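Local atomic coordinates of S3-RNase (Pyrus pyrifolia, PDB entry 1IQQ), a protein that cleaves RNA as a T2-family ribonuclease of the pistil and is responsible for gametophytic self-incompatibility, by which the flower rejects its own pollen. Residues Q8-A13 with P26-T31; T20-P25 with N70-T75; Q63-W68 with L79-E84. One frame throughout, in Å; residues are numbered along the deposited sequence.

Interaction 1: Q8-A13 with P26-T31; sequences QQYQLA and PDKLFT
Over the centre of the Phe30 ring sits CB of Tyr10, 3.8 Å from the ring centroid, a CH-pi contact between partners of a non-hydrogen-bonded antiparallel pair; C of Gln8 meets the same ring at its edge. The Tyr10 ring, turned away from its backbone N (chi1 178°), has CB of Leu12 over one face and the Lys28 carbonyl at its edge, while the two ring planes are inclined by 29° and offset so far that they hardly overlap. Gln9 and Thr31, whose side chains take the opposite face of the sheet, form the adjoining hydrogen-bonded pair with two backbone bonds, and Gln11 N extends the pairing to Leu29 O.

The extended Gln11 side chain reaches from Asp27, ahead of the inverse gamma turn centred on Lys28, to Thr31 on the strand beyond it. Its OE1 accepts from Asp27 N (2.9 Å), and its NE2 donates to Thr31 OG1 (2.9 Å), which lies in the amide plane. A water accepting from NE2 donates onward to OD1 of Asp27. Replacing Gln11 by an alanine is likely to leave Asp27 N and Thr31 OG1 without these mates. One buried amide thus satisfies polar groups of both Asp27 and Thr31, beside Gln9, which probably contacts the 3'-terminal nucleotide of bound RNA.

Interaction 2: T20-P25 with N70-T75; sequences TLCKDP and NVFDRT
Two direct hydrogen bonds join the loops 20-25 and 70-75, and both use a backbone N-H. Lys23 N donates to Phe72 O at 2.8 Å along a nearly straight path (170°), close to where the two backbones come nearest, at Cys22 and Phe72. Arg74 N gives its hydrogen to OD2 of Asp24 at 2.7 Å, meeting that oxygen nearly along its C-O axis. CB and CG of Arg74 pack against the same oxygen, whereas its guanidinium lies farther off.

Water supplies a second layer. One molecule donates to both Asp24 O and Val71 O, another to OD2 of Asp24 and Asn70 O, and a third to OD1 of Asp24 and OD1 of Asp73. Both carboxylate oxygens of Asp24 are therefore engaged, and the N-H and water donors around them would probably steady its negative charge near that of Asp73.

Within 70-75, two Asx turns shape the receiving loop. Asn70 OD1 accepts from Phe72 N, and Asp73 OD1 takes the N-H and the hydroxyl of Thr75 from one face of its carboxylate plane.

The contacts of the Phe72 ring form a further group. SG of Cys22 lies obliquely 4.3 Å from the ring centroid, a sulfur-aromatic contact, and CG2 of Thr20, set opposite its own backbone N, reaches CD1 of Phe72 at 3.6 Å. The carbonyl oxygens of Thr20 and Leu21 meet the ring edge.

A disulfide ties Cys22 to Cys15, just beyond helix 11-14, against which Val71 and Phe72 also pack. On the other flank Asn70 N is hydrogen-bonded to OD1 of Asn77 in helix 77-89, so the loop 70-75, with Asn70 and Val71 probably contacting bound RNA, is linked to both helices.

Interaction 3: Q63-W68 with L79-E84; sequences QLEIIW and LFWDKE
With CG opposite the backbone N (chi1 -162°), the Trp68 indole reaches out toward helix 77-89, while Trp81, its CG lying opposite the carbonyl carbon (chi1 -67°), swings its own indole back toward 63-68. The two indoles pass one another pointing opposite ways, and the edge of Trp81 meets the face of Trp68, an edge-to-face pair with the five-membered-ring centroids 5.3 Å apart.

This placement lets NE1 of Trp81 donate to Trp68 O at 2.8 Å, the oxygen lying near the indole plane. The bond gives a partner to a carbonyl just past the end of helix 58-67 and fixes the rotation of Trp81. CB of Leu64 presses on one face of the six-membered ring, 3.4 Å from CZ2 of Trp81. Phe80 joins the aromatic cluster through CE2, 3.6 Å from CD1 of Trp68.

Glu84, an active-site residue, lays its CG 3.6 Å from CZ2 of Trp68; a water that accepts from NE1 of Trp68 donates to OE2 of Glu84. The cluster therefore backs the catalytic helix 77-89 against helix 58-67. Phe103 of helix 99-112 meets both indoles, and Val32 of strand 30-38 touches Trp68.

From the N terminus, strand 3-10 leads into helix 11-14, and interaction 1 closes the loop that returns to strand 30-38. Within that loop lies 20-25, whose partner comes only after helix 58-67, so interaction 2 crosses interaction 1 along the chain. Interaction 3 follows interaction 1 in series: it closes the short connection from helix 58-67 to helix 77-89, and because 70-75 lies in that connection, interactions 2 and 3 cross as well. Side chains link neighbouring contacts: Gln11 packs on Val71, and Arg74 on Glu65. Thr31 packs on Ile67, so the paired ends of strands 3-10 and 30-38, the disulfide-bearing loop and helices 58-67 and 77-89 are joined.

Interaction 1: Q8-A13 with P26-T31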
loop_
_atom_site.group_PDB
_atom_site.type_symbol
_atom_site.label_atom_id
_atom_site.label_comp_id
_atom_site.label_asym_id
_atom_site.label_seq_id
_atom_site.Cartn_x
_atom_site.Cartn_y
_atom_site.Cartn_z
ATOM N N GLN A 8 -0.582 0.458 1.100
ATOM C CA GLN A 8 -1.337 -0.662 1.709
ATOM C C GLN A 8 -2.818 -0.344 1.548
ATOM O O GLN A 8 -3.242 0.823 1.464
ATOM C CB GLN A 8 -0.948 -0.786 3.183
ATOM C CG GLN A 8 0.519 -1.315 3.307
ATOM C CD GLN A 8 0.945 -1.346 4.745
ATOM O OE1 GLN A 8 0.224 -1.848 5.582
ATOM N NE2 GLN A 8 2.176 -0.845 5.017
ATOM N N GLN A 9 -3.615 -1.401 1.483
ATOM C CA GLN A 9 -5.081 -1.306 1.204
ATOM C C GLN A 9 -5.861 -2.034 2.244
ATOM O O GLN A 9 -5.459 -3.139 2.654
ATOM C CB GLN A 9 -5.378 -1.884 -0.204
ATOM C CG GLN A 9 -5.051 -3.388 -0.322
ATOM C CD GLN A 9 -5.202 -3.927 -1.718
ATOM O OE1 GLN A 9 -4.791 -5.085 -1.982
ATOM N NE2 GLN A 9 -5.774 -3.159 -2.616
ATOM N N TYR A 10 -6.966 -1.431 2.715
ATOM C CA TYR A 10 -7.831 -2.034 3.740
ATOM C C TYR A 10 -8.802 -2.955 3.005
ATOM O O TYR A 10 -9.652 -2.485 2.261
ATOM C CB TYR A 10 -8.548 -0.867 4.434
ATOM C CG TYR A 10 -9.521 -1.330 5.485
ATOM C CD1 TYR A 10 -9.180 -2.272 6.421
ATOM C CD2 TYR A 10 -10.786 -0.775 5.570
ATOM C CE1 TYR A 10 -10.052 -2.675 7.447
ATOM C CE2 TYR A 10 -11.668 -1.141 6.558
ATOM C CZ TYR A 10 -11.327 -2.102 7.505
ATOM O OH TYR A 10 -12.229 -2.571 8.478
ATOM N N GLN A 11 -8.595 -4.265 3.194
ATOM C CA GLN A 11 -9.319 -5.235 2.369
ATOM C C GLN A 11 -10.846 -5.085 2.372
ATOM O O GLN A 11 -11.437 -5.195 1.314
ATOM C CB GLN A 11 -8.929 -6.655 2.826
ATOM C CG GLN A 11 -7.441 -6.956 2.704
ATOM C CD GLN A 11 -7.159 -8.392 3.096
ATOM O OE1 GLN A 11 -8.092 -9.190 3.369
ATOM N NE2 GLN A 11 -5.890 -8.761 3.110
ATOM N N LEU A 12 -11.413 -4.830 3.547
ATOM C CA LEU A 12 -12.882 -4.694 3.652
ATOM C C LEU A 12 -13.375 -3.627 2.715
ATOM O O LEU A 12 -14.387 -3.802 2.004
ATOM C CB LEU A 12 -13.281 -4.346 5.092
ATOM C CG LEU A 12 -14.782 -4.428 5.391
ATOM C CD1 LEU A 12 -15.197 -5.938 5.627
ATOM C CD2 LEU A 12 -15.097 -3.688 6.658
ATOM N N ALA A 13 -12.661 -2.510 2.628
ATOM C CA ALA A 13 -13.083 -1.447 1.745
ATOM C C ALA A 13 -12.784 -1.694 0.277
ATOM O O ALA A 13 -13.564 -1.321 -0.631
ATOM C CB ALA A 13 -12.423 -0.109 2.213
ATOM N N PRO A 26 -12.894 -10.788 2.627
ATOM C CA PRO A 26 -11.791 -9.949 3.101
ATOM C C PRO A 26 -11.659 -9.924 4.588
ATOM O O PRO A 26 -12.628 -10.098 5.327
ATOM C CB PRO A 26 -12.147 -8.564 2.529
ATOM C CG PRO A 26 -13.694 -8.596 2.606
ATOM C CD PRO A 26 -13.944 -9.986 1.987
ATOM N N ASP A 27 -10.454 -9.613 5.033
ATOM C CA ASP A 27 -10.187 -9.425 6.432
ATOM C C ASP A 27 -10.260 -7.911 6.719
ATOM O O ASP A 27 -10.125 -7.083 5.801
ATOM C CB ASP A 27 -8.760 -9.859 6.806
ATOM C CG ASP A 27 -8.588 -11.366 6.735
ATOM O OD1 ASP A 27 -7.489 -11.829 6.360
ATOM O OD2 ASP A 27 -9.544 -12.103 7.064
ATOM N N LYS A 28 -10.425 -7.585 7.994
ATOM C CA LYS A 28 -10.425 -6.144 8.361
ATOM C C LYS A 28 -8.967 -5.744 8.663
ATOM O O LYS A 28 -8.590 -5.321 9.777
ATOM C CB LYS A 28 -11.326 -5.948 9.592
ATOM C CG LYS A 28 -12.829 -6.124 9.219
ATOM C CD LYS A 28 -13.797 -5.759 10.365
ATOM C CE LYS A 28 -15.233 -6.090 9.959
ATOM N NZ LYS A 28 -16.185 -5.959 11.118
ATOM N N LEU A 29 -8.156 -5.837 7.606
ATOM C CA LEU A 29 -6.731 -5.616 7.692
ATOM C C LEU A 29 -6.207 -4.842 6.483
ATOM O O LEU A 29 -6.748 -4.943 5.381
ATOM C CB LEU A 29 -5.958 -6.960 7.692
ATOM C CG LEU A 29 -6.132 -7.748 9.002
ATOM C CD1 LEU A 29 -5.555 -9.155 8.843
ATOM C CD2 LEU A 29 -5.438 -7.068 10.135
ATOM N N PHE A 30 -5.125 -4.097 6.745
ATOM C CA PHE A 30 -4.362 -3.451 5.648
ATOM C C PHE A 30 -3.270 -4.437 5.214
ATOM O O PHE A 30 -2.496 -4.854 6.065
ATOM C CB PHE A 30 -3.677 -2.161 6.179
ATOM C CG PHE A 30 -4.554 -0.908 6.109
ATOM C CD1 PHE A 30 -5.388 -0.509 7.159
ATOM C CD2 PHE A 30 -4.495 -0.113 4.981
ATOM C CE1 PHE A 30 -6.137 0.679 7.078
ATOM C CE2 PHE A 30 -5.221 1.060 4.874
ATOM C CZ PHE A 30 -6.034 1.448 5.923
ATOM N N THR A 31 -3.275 -4.781 3.945
ATOM C CA THR A 31 -2.194 -5.576 3.378
ATOM C C THR A 31 -1.613 -4.796 2.210
ATOM O O THR A 31 -2.093 -3.706 1.802
ATOM C CB THR A 31 -2.650 -6.987 2.948
ATOM O OG1 THR A 31 -3.835 -6.946 2.152
ATOM C CG2 THR A 31 -2.937 -7.809 4.253
HETATM O O HOH W 1 -5.283 -11.101 4.795
#

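Interaction 2: T20-P25 with N70-T75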
loop_
_atom_site.group_PDB
_atom_site.type_symbol
_atom_site.label_atom_id
_atom_site.label_comp_id
_atom_site.label_asym_id
_atom_site.label_seq_id
_atom_site.Cartn_x
_atom_site.Cartn_y
_atom_site.Cartn_z
ATOM N N THR A 20 -16.100 -5.356 -9.450
ATOM C CA THR A 20 -15.385 -6.635 -9.366
ATOM C C THR A 20 -15.545 -7.168 -7.956
ATOM O O THR A 20 -15.196 -6.569 -6.954
ATOM C CB THR A 20 -13.904 -6.555 -9.759
ATOM O OG1 THR A 20 -13.799 -6.132 -11.134
ATOM C CG2 THR A 20 -13.254 -7.914 -9.611
ATOM N N LEU A 21 -16.162 -8.313 -7.928
ATOM C CA LEU A 21 -16.430 -8.964 -6.686
ATOM C C LEU A 21 -15.136 -9.572 -6.085
ATOM O O LEU A 21 -14.298 -10.017 -6.847
ATOM C CB LEU A 21 -17.392 -10.085 -7.040
ATOM C CG LEU A 21 -17.873 -10.981 -5.940
ATOM C CD1 LEU A 21 -19.069 -10.346 -5.342
ATOM C CD2 LEU A 21 -18.248 -12.360 -6.467
ATOM N N CYS A 22 -14.957 -9.545 -4.763
ATOM C CA CYS A 22 -13.872 -10.304 -4.101
ATOM C C CYS A 22 -14.465 -11.695 -3.926
ATOM O O CYS A 22 -15.452 -11.841 -3.217
ATOM C CB CYS A 22 -13.569 -9.742 -2.712
ATOM S SG CYS A 22 -12.631 -8.192 -2.947
ATOM N N LYS A 23 -13.861 -12.716 -4.537
ATOM C CA LYS A 23 -14.405 -14.069 -4.440
ATOM C C LYS A 23 -14.054 -14.653 -3.061
ATOM O O LYS A 23 -14.686 -15.609 -2.564
ATOM C CB LYS A 23 -13.824 -14.958 -5.566
ATOM C CG LYS A 23 -14.153 -14.615 -7.009
ATOM C CD LYS A 23 -13.420 -15.620 -7.899
ATOM C CE LYS A 23 -13.785 -15.507 -9.357
ATOM N NZ LYS A 23 -15.232 -15.712 -9.577
ATOM N N ASP A 24 -13.005 -14.101 -2.425
ATOM C CA ASP A 24 -12.582 -14.579 -1.120
ATOM C C ASP A 24 -13.045 -13.513 -0.066
ATOM O O ASP A 24 -13.027 -12.302 -0.354
ATOM C CB ASP A 24 -11.033 -14.689 -1.060
ATOM C CG ASP A 24 -10.443 -15.522 -2.202
ATOM O OD1 ASP A 24 -10.990 -16.600 -2.509
ATOM O OD2 ASP A 24 -9.436 -15.086 -2.810
ATOM N N PRO A 25 -13.459 -13.941 1.130
ATOM C CA PRO A 25 -13.916 -12.977 2.145
ATOM C C PRO A 25 -12.750 -12.119 2.653
ATOM O O PRO A 25 -11.730 -12.658 3.051
ATOM C CB PRO A 25 -14.528 -13.860 3.203
ATOM C CG PRO A 25 -13.654 -15.146 3.099
ATOM C CD PRO A 25 -13.381 -15.322 1.641
ATOM N N ASN A 70 -3.860 -11.157 -3.533
ATOM C CA ASN A 70 -4.748 -10.588 -4.554
ATOM C C ASN A 70 -6.094 -10.823 -3.844
ATOM O O ASN A 70 -6.585 -11.961 -3.738
ATOM C CB ASN A 70 -4.702 -11.466 -5.839
ATOM C CG ASN A 70 -5.694 -11.039 -6.855
ATOM O OD1 ASN A 70 -6.668 -10.367 -6.539
ATOM N ND2 ASN A 70 -5.503 -11.489 -8.088
ATOM N N VAL A 71 -6.661 -9.755 -3.294
ATOM C CA VAL A 71 -7.885 -9.849 -2.536
ATOM C C VAL A 71 -9.109 -10.255 -3.344
ATOM O O VAL A 71 -10.091 -10.726 -2.750
ATOM C CB VAL A 71 -8.180 -8.494 -1.812
ATOM C CG1 VAL A 71 -7.052 -8.202 -0.851
ATOM C CG2 VAL A 71 -8.334 -7.384 -2.801
ATOM N N PHE A 72 -9.068 -10.080 -4.650
ATOM C CA PHE A 72 -10.223 -10.432 -5.495
ATOM C C PHE A 72 -10.285 -11.937 -5.763
ATOM O O PHE A 72 -11.409 -12.507 -5.847
ATOM C CB PHE A 72 -10.141 -9.675 -6.831
ATOM C CG PHE A 72 -10.231 -8.184 -6.644
ATOM C CD1 PHE A 72 -11.485 -7.577 -6.550
ATOM C CD2 PHE A 72 -9.104 -7.421 -6.491
ATOM C CE1 PHE A 72 -11.619 -6.221 -6.294
ATOM C CE2 PHE A 72 -9.212 -6.025 -6.223
ATOM C CZ PHE A 72 -10.479 -5.441 -6.125
ATOM N N ASP A 73 -9.132 -12.598 -5.862
ATOM C CA ASP A 73 -9.113 -14.051 -6.177
ATOM C C ASP A 73 -7.700 -14.552 -5.907
ATOM O O ASP A 73 -6.780 -14.307 -6.735
ATOM C CB ASP A 73 -9.502 -14.252 -7.636
ATOM C CG ASP A 73 -9.622 -15.729 -8.037
ATOM O OD1 ASP A 73 -9.280 -16.607 -7.238
ATOM O OD2 ASP A 73 -10.056 -15.951 -9.177
ATOM N N ARG A 74 -7.553 -15.220 -4.774
ATOM C CA ARG A 74 -6.247 -15.735 -4.379
ATOM C C ARG A 74 -5.667 -16.772 -5.363
ATOM O O ARG A 74 -4.454 -17.021 -5.371
ATOM C CB ARG A 74 -6.302 -16.314 -2.976
ATOM C CG ARG A 74 -7.086 -17.623 -2.842
ATOM C CD ARG A 74 -6.956 -18.159 -1.422
ATOM N NE ARG A 74 -5.564 -18.037 -1.000
ATOM C CZ ARG A 74 -5.136 -17.974 0.264
ATOM N NH1 ARG A 74 -5.995 -18.031 1.296
ATOM N NH2 ARG A 74 -3.837 -17.817 0.495
ATOM N N THR A 75 -6.515 -17.391 -6.180
ATOM C CA THR A 75 -5.992 -18.318 -7.182
ATOM C C THR A 75 -5.208 -17.599 -8.279
ATOM O O THR A 75 -4.509 -18.271 -9.057
ATOM C CB THR A 75 -7.126 -19.160 -7.906
ATOM O OG1 THR A 75 -7.990 -18.339 -8.666
ATOM C CG2 THR A 75 -7.898 -19.924 -6.914
HETATM O O HOH W 2 -10.796 -10.746 -0.100
HETATM O O HOH W 3 -7.817 -13.354 -1.697
HETATM O O HOH W 4 -10.457 -17.967 -4.758
#

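Interaction 3: Q63-W68 with L79-E84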
loop_
_atom_site.group_PDB
_atom_site.type_symbol
_atom_site.label_atom_id
_atom_site.label_comp_id
_atom_site.label_asym_id
_atom_site.label_seq_id
_atom_site.Cartn_x
_atom_site.Cartn_y
_atom_site.Cartn_z
ATOM N N GLN A 63 4.432 -16.301 2.421
ATOM C CA GLN A 63 4.407 -15.023 3.174
ATOM C C GLN A 63 3.622 -14.011 2.387
ATOM O O GLN A 63 2.846 -13.272 2.984
ATOM C CB GLN A 63 5.804 -14.504 3.391
ATOM C CG GLN A 63 6.672 -15.399 4.353
ATOM C CD GLN A 63 8.124 -14.984 4.249
ATOM O OE1 GLN A 63 8.617 -14.073 4.916
ATOM N NE2 GLN A 63 8.828 -15.644 3.361
ATOM N N LEU A 64 3.801 -13.975 1.071
ATOM C CA LEU A 64 3.049 -13.019 0.262
ATOM C C LEU A 64 1.541 -13.342 0.265
ATOM O O LEU A 64 0.735 -12.445 0.115
ATOM C CB LEU A 64 3.538 -13.028 -1.186
ATOM C CG LEU A 64 4.995 -12.562 -1.310
ATOM C CD1 LEU A 64 5.455 -12.682 -2.781
ATOM C CD2 LEU A 64 5.168 -11.075 -0.929
ATOM N N GLU A 65 1.141 -14.627 0.436
ATOM C CA GLU A 65 -0.285 -14.944 0.527
ATOM C C GLU A 65 -0.931 -14.197 1.695
ATOM O O GLU A 65 -2.117 -13.905 1.642
ATOM C CB GLU A 65 -0.474 -16.484 0.729
ATOM C CG GLU A 65 -0.295 -17.276 -0.520
ATOM C CD GLU A 65 -0.312 -18.784 -0.266
ATOM O OE1 GLU A 65 -0.346 -19.506 -1.281
ATOM O OE2 GLU A 65 -0.262 -19.229 0.917
ATOM N N ILE A 66 -0.132 -13.966 2.733
ATOM C CA ILE A 66 -0.582 -13.274 3.938
ATOM C C ILE A 66 -0.387 -11.769 3.892
ATOM O O ILE A 66 -1.296 -11.040 4.316
ATOM C CB ILE A 66 0.136 -13.854 5.202
ATOM C CG1 ILE A 66 -0.266 -15.321 5.356
ATOM C CG2 ILE A 66 -0.198 -13.026 6.516
ATOM C CD1 ILE A 66 0.663 -16.068 6.349
ATOM N N ILE A 67 0.723 -11.312 3.310
ATOM C CA ILE A 67 1.084 -9.877 3.392
ATOM C C ILE A 67 0.693 -9.173 2.123
ATOM O O ILE A 67 0.438 -7.935 2.160
ATOM C CB ILE A 67 2.635 -9.754 3.613
ATOM C CG1 ILE A 67 2.958 -10.188 5.046
ATOM C CG2 ILE A 67 3.134 -8.297 3.381
ATOM C CD1 ILE A 67 4.443 -10.432 5.215
ATOM N N TRP A 68 0.594 -9.875 1.023
ATOM C CA TRP A 68 0.291 -9.247 -0.271
ATOM C C TRP A 68 -0.664 -10.095 -1.116
ATOM O O TRP A 68 -0.406 -10.400 -2.262
ATOM C CB TRP A 68 1.578 -8.993 -1.083
ATOM C CG TRP A 68 1.448 -7.978 -2.211
ATOM C CD1 TRP A 68 0.297 -7.523 -2.798
ATOM C CD2 TRP A 68 2.533 -7.282 -2.839
ATOM N NE1 TRP A 68 0.618 -6.542 -3.772
ATOM C CE2 TRP A 68 1.981 -6.399 -3.799
ATOM C CE3 TRP A 68 3.931 -7.326 -2.668
ATOM C CZ2 TRP A 68 2.785 -5.565 -4.584
ATOM C CZ3 TRP A 68 4.755 -6.495 -3.443
ATOM C CH2 TRP A 68 4.167 -5.613 -4.393
ATOM N N LEU A 79 0.241 -14.799 -11.046
ATOM C CA LEU A 79 0.311 -13.896 -12.181
ATOM C C LEU A 79 0.244 -12.461 -11.666
ATOM O O LEU A 79 0.872 -11.589 -12.227
ATOM C CB LEU A 79 -0.831 -14.177 -13.188
ATOM C CG LEU A 79 -0.759 -13.305 -14.439
ATOM C CD1 LEU A 79 0.513 -13.594 -15.253
ATOM C CD2 LEU A 79 -2.005 -13.541 -15.282
ATOM N N PHE A 80 -0.516 -12.236 -10.599
ATOM C CA PHE A 80 -0.656 -10.905 -9.942
ATOM C C PHE A 80 0.725 -10.443 -9.397
ATOM O O PHE A 80 1.159 -9.318 -9.655
ATOM C CB PHE A 80 -1.692 -11.090 -8.818
ATOM C CG PHE A 80 -1.754 -9.986 -7.777
ATOM C CD1 PHE A 80 -2.483 -8.806 -8.009
ATOM C CD2 PHE A 80 -1.181 -10.190 -6.510
ATOM C CE1 PHE A 80 -2.619 -7.863 -6.945
ATOM C CE2 PHE A 80 -1.318 -9.293 -5.496
ATOM C CZ PHE A 80 -2.035 -8.116 -5.687
ATOM N N TRP A 81 1.437 -11.312 -8.677
ATOM C CA TRP A 81 2.766 -10.889 -8.224
ATOM C C TRP A 81 3.734 -10.690 -9.412
ATOM O O TRP A 81 4.594 -9.734 -9.381
ATOM C CB TRP A 81 3.331 -11.921 -7.279
ATOM C CG TRP A 81 2.594 -12.011 -5.984
ATOM C CD1 TRP A 81 2.035 -10.965 -5.281
ATOM C CD2 TRP A 81 2.276 -13.201 -5.281
ATOM N NE1 TRP A 81 1.369 -11.451 -4.174
ATOM C CE2 TRP A 81 1.490 -12.820 -4.155
ATOM C CE3 TRP A 81 2.566 -14.567 -5.493
ATOM C CZ2 TRP A 81 0.981 -13.743 -3.240
ATOM C CZ3 TRP A 81 2.066 -15.511 -4.571
ATOM C CH2 TRP A 81 1.268 -15.079 -3.449
ATOM N N ASP A 82 3.665 -11.558 -10.432
ATOM C CA ASP A 82 4.552 -11.398 -11.568
ATOM C C ASP A 82 4.377 -9.970 -12.146
ATOM O O ASP A 82 5.410 -9.342 -12.530
ATOM C CB ASP A 82 4.158 -12.404 -12.653
ATOM C CG ASP A 82 4.679 -13.795 -12.398
ATOM O OD1 ASP A 82 5.419 -14.066 -11.455
ATOM O OD2 ASP A 82 4.350 -14.645 -13.229
ATOM N N LYS A 83 3.144 -9.490 -12.253
ATOM C CA LYS A 83 2.910 -8.128 -12.833
ATOM C C LYS A 83 3.438 -7.011 -11.920
ATOM O O LYS A 83 3.841 -5.967 -12.419
ATOM C CB LYS A 83 1.431 -7.874 -13.139
ATOM C CG LYS A 83 0.815 -8.875 -14.187
ATOM C CD LYS A 83 -0.673 -8.492 -14.395
ATOM C CE LYS A 83 -1.483 -9.642 -14.985
ATOM N NZ LYS A 83 -2.306 -10.386 -13.932
ATOM N N GLU A 84 3.318 -7.202 -10.606
ATOM C CA GLU A 84 3.853 -6.163 -9.700
ATOM C C GLU A 84 5.343 -6.051 -9.875
ATOM O O GLU A 84 5.888 -4.937 -9.873
ATOM C CB GLU A 84 3.527 -6.525 -8.225
ATOM C CG GLU A 84 1.962 -6.560 -7.967
ATOM C CD GLU A 84 1.268 -5.225 -8.147
ATOM O OE1 GLU A 84 1.882 -4.113 -8.093
ATOM O OE2 GLU A 84 0.027 -5.302 -8.344
HETATM O O HOH W 5 -1.295 -5.128 -5.768
#